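PDB 5F7U: cycloalternan-forming enzyme from Listeria monocytogenes serovar 1/2a, which belongs to glycoside hydrolase family 31, with a TIM-barrel domain joined to several beta domains, and binds alpha-D-glucopyranose units at several separate sites. Local coordinates for residues A[404-409]-A[464-469]; A[770-775]-A[783-788]. The protein carries 1 engineered substitution. One frame throughout, in Å; residues are numbered along the deposited sequence.

Contact 1. Residues A[404-409]-A[464-469]; sequences DEETYY and DGTVYE. With GLC (alpha-D-glucopyranose), chain C; GLC (alpha-D-glucopyranose), chain F; GLC (alpha-D-glucopyranose), chain B.
Thr466, in the Asx turn that starts at Asp464, skirts Glu406, with Thr466 OG1 4.4 Å from Glu406 OE2. Tyr468 makes most of the contact from its segment. Its CG lies anti to the backbone N (chi1 -161°), which sends the ring towards 404-409. Glu406 lies over one face in a CH-pi contact, its CG 3.4 Å from the Tyr468 ring centroid. The Glu406 chain bends at chi2 (-66°), and its carboxylate plane lies 22° from the ring plane. Glu406 OE1 forms salt bridges with Arg471 and Lys462. The opposite face of Tyr468 carries C6 of a glucopyranose (chain C), towards the rim. A water at the ring edge, in its plane, joins Tyr468 OH to Asp404 OD2, 2.7 Å from each. Glu469 OE1 accepts from O4 of the chain C sugar at 2.6 Å; Tyr468 and Glu469 belong to one glycan pocket. Glu405 belongs to another, where its OE1 and OE2 accept from O4 and O6 of the chain F glucopyranose. Both segments are loops of the TIM-barrel domain. Residues 404-409 follow strand 396-399. Residues 464-469 follow strand 460-461 and lead into helix 469-481, with Tyr468 as its N-cap residue.

Contact 2. Residues A[770-775]-A[783-788]; sequences DIWNGG and ISYYAD. With GLC (alpha-D-glucopyranose), chain D; GLC (alpha-D-glucopyranose), chain E.
The backbones at Asp770 and Tyr785 stay well apart, their CA atoms 10.3 Å from each other, and side chains bridge the gap. Tyr785 CG lies anti to the backbone N (chi1 -167°), which carries the ring across, and Asp770 OD2 meets the ring at its edge, in its plane. Tyr785 OH donates to Asp770 OD2 at 2.6 Å. The bond reaches OD2 on the syn side, 26° out of the carboxylate plane. The same OD2 accepts from O6 of a glucopyranose (chain D), also at 2.6 Å, so one oxygen grips both the tyrosine and the sugar. Asp770 OD1 takes the backbone N of Trp772 in an Asx turn, which fixes the rotation of the carboxylate. The Tyr785 ring forms a floor for this sugar, whose C2 sits 3.6 Å above the plane, over the ring centre. Asn773 ND2 donates to the ring oxygen O5 of the sugar at 3.0 Å. Its OD1 accepts from Gly775 N in the carbonyl plane, which holds the amide. On the far side, Tyr786 N donates to O3 and Tyr786 O accepts from O2. An aromatic face flanked by polar groups is a common design for carbohydrate binding. This glycan pocket lies in the family 31 C-terminal domain, and Glu944 to Leu948 help to line it.

How the contacts relate
Contact 1 comes first along the chain, and contact 2 opens only after it has closed. Their centres are 55 Å apart, their nearest atoms about 38 Å, and they lie on opposite sides of the chain's centre. They share no helix, strand or sheet. Contact 1 belongs to loops of the TIM-barrel domain, beyond strands 396-399 and 452-457 of its parallel barrel. Contact 2 belongs to the largely beta C-terminal domain, between the end of strand 767-770 and strand 781-786, which pairs with strand 758-763. Contact 1 takes part in two glycan pockets and contact 2 in a third, so sugars are held at well-separated places on one large multidomain protein.

Contact 1. Residues A[404-409]-A[464-469]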
loop_
_atom_site.group_PDB
_atom_site.type_symbol
_atom_site.label_atom_id
_atom_site.label_comp_id
_atom_site.label_asym_id
_atom_site.label_seq_id
_atom_site.Cartn_x
_atom_site.Cartn_y
_atom_site.Cartn_z
ATOM N N ASP A 404 24.898 -1.245 20.876
ATOM C CA ASP A 404 26.350 -1.410 20.789
ATOM C C ASP A 404 26.894 -1.549 19.353
ATOM O O ASP A 404 28.110 -1.566 19.151
ATOM C CB ASP A 404 26.785 -2.611 21.666
ATOM C CG ASP A 404 26.209 -3.958 21.190
ATOM O OD1 ASP A 404 25.500 -4.023 20.159
ATOM O OD2 ASP A 404 26.477 -4.983 21.857
ATOM N N GLU A 405 25.994 -1.674 18.373
ATOM C CA GLU A 405 26.358 -1.851 16.943
ATOM C C GLU A 405 27.210 -3.114 16.731
ATOM O O GLU A 405 28.020 -3.190 15.791
ATOM C CB GLU A 405 27.088 -0.603 16.394
ATOM C CG GLU A 405 26.279 0.698 16.497
ATOM C CD GLU A 405 25.127 0.748 15.497
ATOM O OE1 GLU A 405 25.193 0.046 14.469
ATOM O OE2 GLU A 405 24.151 1.503 15.724
ATOM N N GLU A 406 27.017 -4.093 17.618
ATOM C CA GLU A 406 27.685 -5.376 17.525
ATOM C C GLU A 406 26.712 -6.526 17.708
ATOM O O GLU A 406 26.579 -7.355 16.820
ATOM C CB GLU A 406 28.809 -5.471 18.558
ATOM C CG GLU A 406 29.959 -4.496 18.343
ATOM C CD GLU A 406 30.761 -4.738 17.069
ATOM O OE1 GLU A 406 30.544 -5.738 16.342
ATOM O OE2 GLU A 406 31.630 -3.884 16.771
ATOM N N THR A 407 26.054 -6.577 18.866
ATOM C CA THR A 407 25.059 -7.611 19.150
ATOM C C THR A 407 23.667 -7.180 18.678
ATOM O O THR A 407 22.813 -8.017 18.399
ATOM C CB THR A 407 24.943 -7.908 20.658
ATOM O OG1 THR A 407 24.423 -6.761 21.351
ATOM C CG2 THR A 407 26.315 -8.324 21.270
ATOM N N TYR A 408 23.423 -5.872 18.677
ATOM C CA TYR A 408 22.101 -5.296 18.388
ATOM C C TYR A 408 21.000 -5.692 19.379
ATOM O O TYR A 408 19.816 -5.570 19.067
ATOM C CB TYR A 408 21.685 -5.528 16.917
ATOM C CG TYR A 408 22.600 -4.791 15.992
ATOM C CD1 TYR A 408 22.397 -3.429 15.737
ATOM C CD2 TYR A 408 23.701 -5.429 15.423
ATOM C CE1 TYR A 408 23.264 -2.723 14.932
ATOM C CE2 TYR A 408 24.589 -4.733 14.610
ATOM C CZ TYR A 408 24.350 -3.382 14.369
ATOM O OH TYR A 408 25.230 -2.681 13.570
ATOM N N TYR A 409 21.382 -6.178 20.564
ATOM C CA TYR A 409 20.405 -6.319 21.636
ATOM C C TYR A 409 20.853 -5.688 22.960
ATOM O O TYR A 409 20.130 -5.769 23.956
ATOM C CB TYR A 409 19.923 -7.776 21.798
ATOM C CG TYR A 409 20.990 -8.761 22.205
ATOM C CD1 TYR A 409 21.365 -8.888 23.539
ATOM C CD2 TYR A 409 21.601 -9.594 21.254
ATOM C CE1 TYR A 409 22.353 -9.788 23.920
ATOM C CE2 TYR A 409 22.585 -10.510 21.627
ATOM C CZ TYR A 409 22.950 -10.599 22.960
ATOM O OH TYR A 409 23.908 -11.506 23.372
ATOM N N ASP A 464 32.054 -8.875 11.117
ATOM C CA ASP A 464 32.986 -8.162 10.237
ATOM C C ASP A 464 34.455 -8.494 10.521
ATOM O O ASP A 464 35.356 -7.733 10.158
ATOM C CB ASP A 464 32.736 -6.662 10.328
ATOM C CG ASP A 464 33.044 -6.094 11.699
ATOM O OD1 ASP A 464 33.249 -6.863 12.668
ATOM O OD2 ASP A 464 33.071 -4.857 11.810
ATOM N N GLY A 465 34.685 -9.622 11.187
ATOM C CA GLY A 465 36.038 -10.076 11.481
ATOM C C GLY A 465 36.724 -9.386 12.643
ATOM O O GLY A 465 37.808 -9.803 13.025
ATOM N N THR A 466 36.115 -8.339 13.204
ATOM C CA THR A 466 36.618 -7.716 14.440
ATOM C C THR A 466 36.311 -8.602 15.658
ATOM O O THR A 466 35.347 -9.385 15.642
ATOM C CB THR A 466 36.041 -6.299 14.684
ATOM O OG1 THR A 466 34.610 -6.353 14.758
ATOM C CG2 THR A 466 36.451 -5.317 13.572
ATOM N N VAL A 467 37.141 -8.482 16.695
ATOM C CA VAL A 467 36.927 -9.178 17.966
ATOM C C VAL A 467 35.926 -8.378 18.805
ATOM O O VAL A 467 36.092 -7.171 18.993
ATOM C CB VAL A 467 38.260 -9.389 18.734
ATOM C CG1 VAL A 467 38.018 -10.011 20.105
ATOM C CG2 VAL A 467 39.205 -10.272 17.921
ATOM N N TYR A 468 34.864 -9.047 19.264
ATOM C CA TYR A 468 33.913 -8.434 20.199
ATOM C C TYR A 468 33.286 -9.552 21.013
ATOM O O TYR A 468 32.487 -10.341 20.493
ATOM C CB TYR A 468 32.832 -7.615 19.461
ATOM C CG TYR A 468 32.128 -6.616 20.342
ATOM C CD1 TYR A 468 32.688 -5.361 20.583
ATOM C CD2 TYR A 468 30.884 -6.917 20.936
ATOM C CE1 TYR A 468 32.048 -4.426 21.393
ATOM C CE2 TYR A 468 30.229 -5.985 21.745
ATOM C CZ TYR A 468 30.816 -4.739 21.969
ATOM O OH TYR A 468 30.207 -3.792 22.769
ATOM N N GLU A 469 33.680 -9.628 22.287
ATOM C CA GLU A 469 33.431 -10.812 23.121
ATOM C C GLU A 469 32.017 -11.407 23.034
ATOM O O GLU A 469 31.863 -12.590 22.691
ATOM C CB GLU A 469 33.813 -10.532 24.575
ATOM C CG GLU A 469 33.821 -11.769 25.455
ATOM C CD GLU A 469 34.262 -11.481 26.885
ATOM O OE1 GLU A 469 34.292 -10.304 27.311
ATOM O OE2 GLU A 469 34.557 -12.453 27.604
HETATM C C1 GLC C . 31.256 -4.729 27.194
HETATM C C2 GLC C . 31.542 -5.616 28.416
HETATM C C3 GLC C . 32.827 -6.429 28.234
HETATM C C4 GLC C . 32.813 -7.205 26.918
HETATM C C5 GLC C . 32.495 -6.281 25.732
HETATM C C6 GLC C . 32.279 -7.075 24.452
HETATM O O2 GLC C . 31.639 -4.817 29.597
HETATM O O3 GLC C . 32.970 -7.354 29.317
HETATM O O4 GLC C . 34.081 -7.829 26.710
HETATM O O5 GLC C . 31.304 -5.515 25.989
HETATM O O6 GLC C . 31.156 -7.951 24.621
HETATM C C1 GLC F . 22.155 2.697 9.778
HETATM C C2 GLC F . 23.526 2.161 9.342
HETATM C C3 GLC F . 23.866 0.848 10.059
HETATM C C4 GLC F . 23.707 0.985 11.573
HETATM C C5 GLC F . 22.275 1.461 11.864
HETATM C C6 GLC F . 21.930 1.574 13.343
HETATM O O2 GLC F . 23.529 1.913 7.935
HETATM O O3 GLC F . 25.203 0.442 9.742
HETATM O O4 GLC F . 23.965 -0.283 12.189
HETATM O O5 GLC F . 22.052 2.729 11.214
HETATM O O6 GLC F . 22.659 2.669 13.906
HETATM C C1 GLC B . 34.862 -2.656 23.799
HETATM C C2 GLC B . 35.806 -1.616 24.455
HETATM C C3 GLC B . 35.502 -1.336 25.939
HETATM C C4 GLC B . 34.004 -1.162 26.196
HETATM C C5 GLC B . 33.343 -2.428 25.651
HETATM C C6 GLC B . 31.911 -2.661 26.119
HETATM O O1 GLC B . 35.296 -4.010 24.041
HETATM O O2 GLC B . 37.167 -2.046 24.323
HETATM O O3 GLC B . 36.200 -0.170 26.385
HETATM O O4 GLC B . 33.744 -1.012 27.596
HETATM O O5 GLC B . 33.489 -2.490 24.222
HETATM O O6 GLC B . 32.116 -3.569 27.211
HETATM O O HOH W 1 28.023 -4.707 24.004
HETATM O O HOH W 2 30.024 -1.023 21.067
#

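Contact 2. Residues A[770-775]-A[783-788]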
loop_
_atom_site.group_PDB
_atom_site.type_symbol
_atom_site.label_atom_id
_atom_site.label_comp_id
_atom_site.label_asym_id
_atom_site.label_seq_id
_atom_site.Cartn_x
_atom_site.Cartn_y
_atom_site.Cartn_z
ATOM N N ASP A 770 -15.776 19.554 -1.180
ATOM C CA ASP A 770 -14.494 19.975 -0.606
ATOM C C ASP A 770 -14.628 19.996 0.915
ATOM O O ASP A 770 -15.458 20.726 1.455
ATOM C CB ASP A 770 -14.199 21.374 -1.172
ATOM C CG ASP A 770 -12.857 21.933 -0.754
ATOM O OD1 ASP A 770 -12.437 21.735 0.403
ATOM O OD2 ASP A 770 -12.255 22.623 -1.606
ATOM N N ILE A 771 -13.837 19.189 1.616
ATOM C CA ILE A 771 -14.011 19.073 3.080
ATOM C C ILE A 771 -13.580 20.310 3.873
ATOM O O ILE A 771 -13.932 20.443 5.047
ATOM C CB ILE A 771 -13.370 17.793 3.680
ATOM C CG1 ILE A 771 -11.833 17.856 3.636
ATOM C CG2 ILE A 771 -13.900 16.558 2.934
ATOM C CD1 ILE A 771 -11.136 16.814 4.500
ATOM N N TRP A 772 -12.812 21.195 3.238
ATOM C CA TRP A 772 -12.230 22.345 3.918
ATOM C C TRP A 772 -13.170 23.539 3.920
ATOM O O TRP A 772 -13.094 24.375 4.813
ATOM C CB TRP A 772 -10.939 22.769 3.215
ATOM C CG TRP A 772 -9.948 21.665 3.068
ATOM C CD1 TRP A 772 -9.629 20.983 1.915
ATOM C CD2 TRP A 772 -9.110 21.129 4.099
ATOM N NE1 TRP A 772 -8.652 20.039 2.176
ATOM C CE2 TRP A 772 -8.312 20.108 3.503
ATOM C CE3 TRP A 772 -8.955 21.406 5.464
ATOM C CZ2 TRP A 772 -7.368 19.369 4.231
ATOM C CZ3 TRP A 772 -7.998 20.666 6.203
ATOM C CH2 TRP A 772 -7.225 19.657 5.576
ATOM N N ASN A 773 -14.037 23.621 2.905
ATOM C CA ASN A 773 -14.792 24.853 2.637
ATOM C C ASN A 773 -16.239 24.686 2.122
ATOM O O ASN A 773 -16.959 25.682 1.964
ATOM C CB ASN A 773 -13.979 25.787 1.697
ATOM C CG ASN A 773 -13.679 25.156 0.330
ATOM O OD1 ASN A 773 -14.508 24.457 -0.261
ATOM N ND2 ASN A 773 -12.455 25.390 -0.172
ATOM N N GLY A 774 -16.665 23.449 1.846
ATOM C CA GLY A 774 -18.022 23.217 1.353
ATOM C C GLY A 774 -18.260 23.472 -0.126
ATOM O O GLY A 774 -19.422 23.528 -0.563
ATOM N N GLY A 775 -17.188 23.637 -0.911
ATOM C CA GLY A 775 -17.326 23.741 -2.368
ATOM C C GLY A 775 -17.903 22.457 -2.938
ATOM O O GLY A 775 -17.431 21.367 -2.639
ATOM N N ILE A 783 -11.494 18.185 -12.825
ATOM C CA ILE A 783 -11.572 19.593 -12.435
ATOM C C ILE A 783 -10.162 20.158 -12.257
ATOM O O ILE A 783 -9.199 19.393 -12.120
ATOM C CB ILE A 783 -12.436 19.820 -11.163
ATOM C CG1 ILE A 783 -11.801 19.170 -9.911
ATOM C CG2 ILE A 783 -13.877 19.347 -11.410
ATOM C CD1 ILE A 783 -12.377 19.693 -8.605
ATOM N N SER A 784 -10.055 21.489 -12.289
ATOM C CA SER A 784 -8.806 22.177 -11.946
ATOM C C SER A 784 -8.988 22.844 -10.590
ATOM O O SER A 784 -9.870 23.683 -10.419
ATOM C CB SER A 784 -8.446 23.195 -13.025
ATOM O OG SER A 784 -7.181 23.776 -12.758
ATOM N N TYR A 785 -8.176 22.443 -9.622
ATOM C CA TYR A 785 -8.255 22.971 -8.262
ATOM C C TYR A 785 -7.023 23.823 -7.989
ATOM O O TYR A 785 -5.881 23.342 -8.131
ATOM C CB TYR A 785 -8.325 21.801 -7.265
ATOM C CG TYR A 785 -8.710 22.129 -5.828
ATOM C CD1 TYR A 785 -7.770 22.624 -4.930
ATOM C CD2 TYR A 785 -10.004 21.852 -5.346
ATOM C CE1 TYR A 785 -8.102 22.878 -3.597
ATOM C CE2 TYR A 785 -10.348 22.094 -4.024
ATOM C CZ TYR A 785 -9.394 22.612 -3.159
ATOM O OH TYR A 785 -9.717 22.851 -1.845
ATOM N N TYR A 786 -7.237 25.093 -7.612
ATOM C CA TYR A 786 -6.103 25.932 -7.247
ATOM C C TYR A 786 -5.643 25.553 -5.841
ATOM O O TYR A 786 -6.393 25.692 -4.862
ATOM C CB TYR A 786 -6.424 27.440 -7.318
ATOM C CG TYR A 786 -5.263 28.278 -6.806
ATOM C CD1 TYR A 786 -4.083 28.399 -7.554
ATOM C CD2 TYR A 786 -5.329 28.916 -5.561
ATOM C CE1 TYR A 786 -2.999 29.145 -7.078
ATOM C CE2 TYR A 786 -4.256 29.661 -5.076
ATOM C CZ TYR A 786 -3.103 29.776 -5.837
ATOM O OH TYR A 786 -2.064 30.534 -5.363
ATOM N N ALA A 787 -4.397 25.086 -5.752
ATOM C CA ALA A 787 -3.831 24.707 -4.460
ATOM C C ALA A 787 -2.464 25.345 -4.295
ATOM O O ALA A 787 -1.463 24.897 -4.895
ATOM C CB ALA A 787 -3.733 23.189 -4.351
ATOM N N ASP A 788 -2.405 26.395 -3.482
ATOM C CA ASP A 788 -1.106 26.958 -3.131
ATOM C C ASP A 788 -0.364 25.942 -2.281
ATOM O O ASP A 788 -0.904 24.864 -1.985
ATOM C CB ASP A 788 -1.241 28.328 -2.433
ATOM C CG ASP A 788 -1.861 28.250 -1.030
ATOM O OD1 ASP A 788 -1.824 27.207 -0.332
ATOM O OD2 ASP A 788 -2.380 29.300 -0.600
HETATM C C1 GLC D . -10.609 26.390 -3.286
HETATM C C2 GLC D . -9.825 25.984 -4.536
HETATM C C3 GLC D . -10.763 26.006 -5.751
HETATM C C4 GLC D . -12.019 25.160 -5.487
HETATM C C5 GLC D . -12.726 25.677 -4.224
HETATM C C6 GLC D . -13.984 24.915 -3.818
HETATM O O2 GLC D . -8.741 26.903 -4.731
HETATM O O3 GLC D . -10.067 25.582 -6.930
HETATM O O4 GLC D . -12.913 25.203 -6.601
HETATM O O5 GLC D . -11.792 25.584 -3.138
HETATM O O6 GLC D . -13.663 23.529 -3.643
HETATM C C1 GLC E . -8.142 32.089 -6.467
HETATM C C2 GLC E . -9.413 32.620 -5.759
HETATM C C3 GLC E . -10.210 31.517 -5.039
HETATM C C4 GLC E . -10.530 30.481 -6.131
HETATM C C5 GLC E . -9.257 29.885 -6.762
HETATM C C6 GLC E . -9.475 29.598 -8.252
HETATM O O1 GLC E . -6.932 32.623 -5.903
HETATM O O2 GLC E . -9.124 33.746 -4.917
HETATM O O3 GLC E . -11.314 32.152 -4.326
HETATM O O4 GLC E . -11.346 29.399 -5.675
HETATM O O5 GLC E . -8.056 30.647 -6.499
HETATM O O6 GLC E . -8.792 30.478 -9.155
#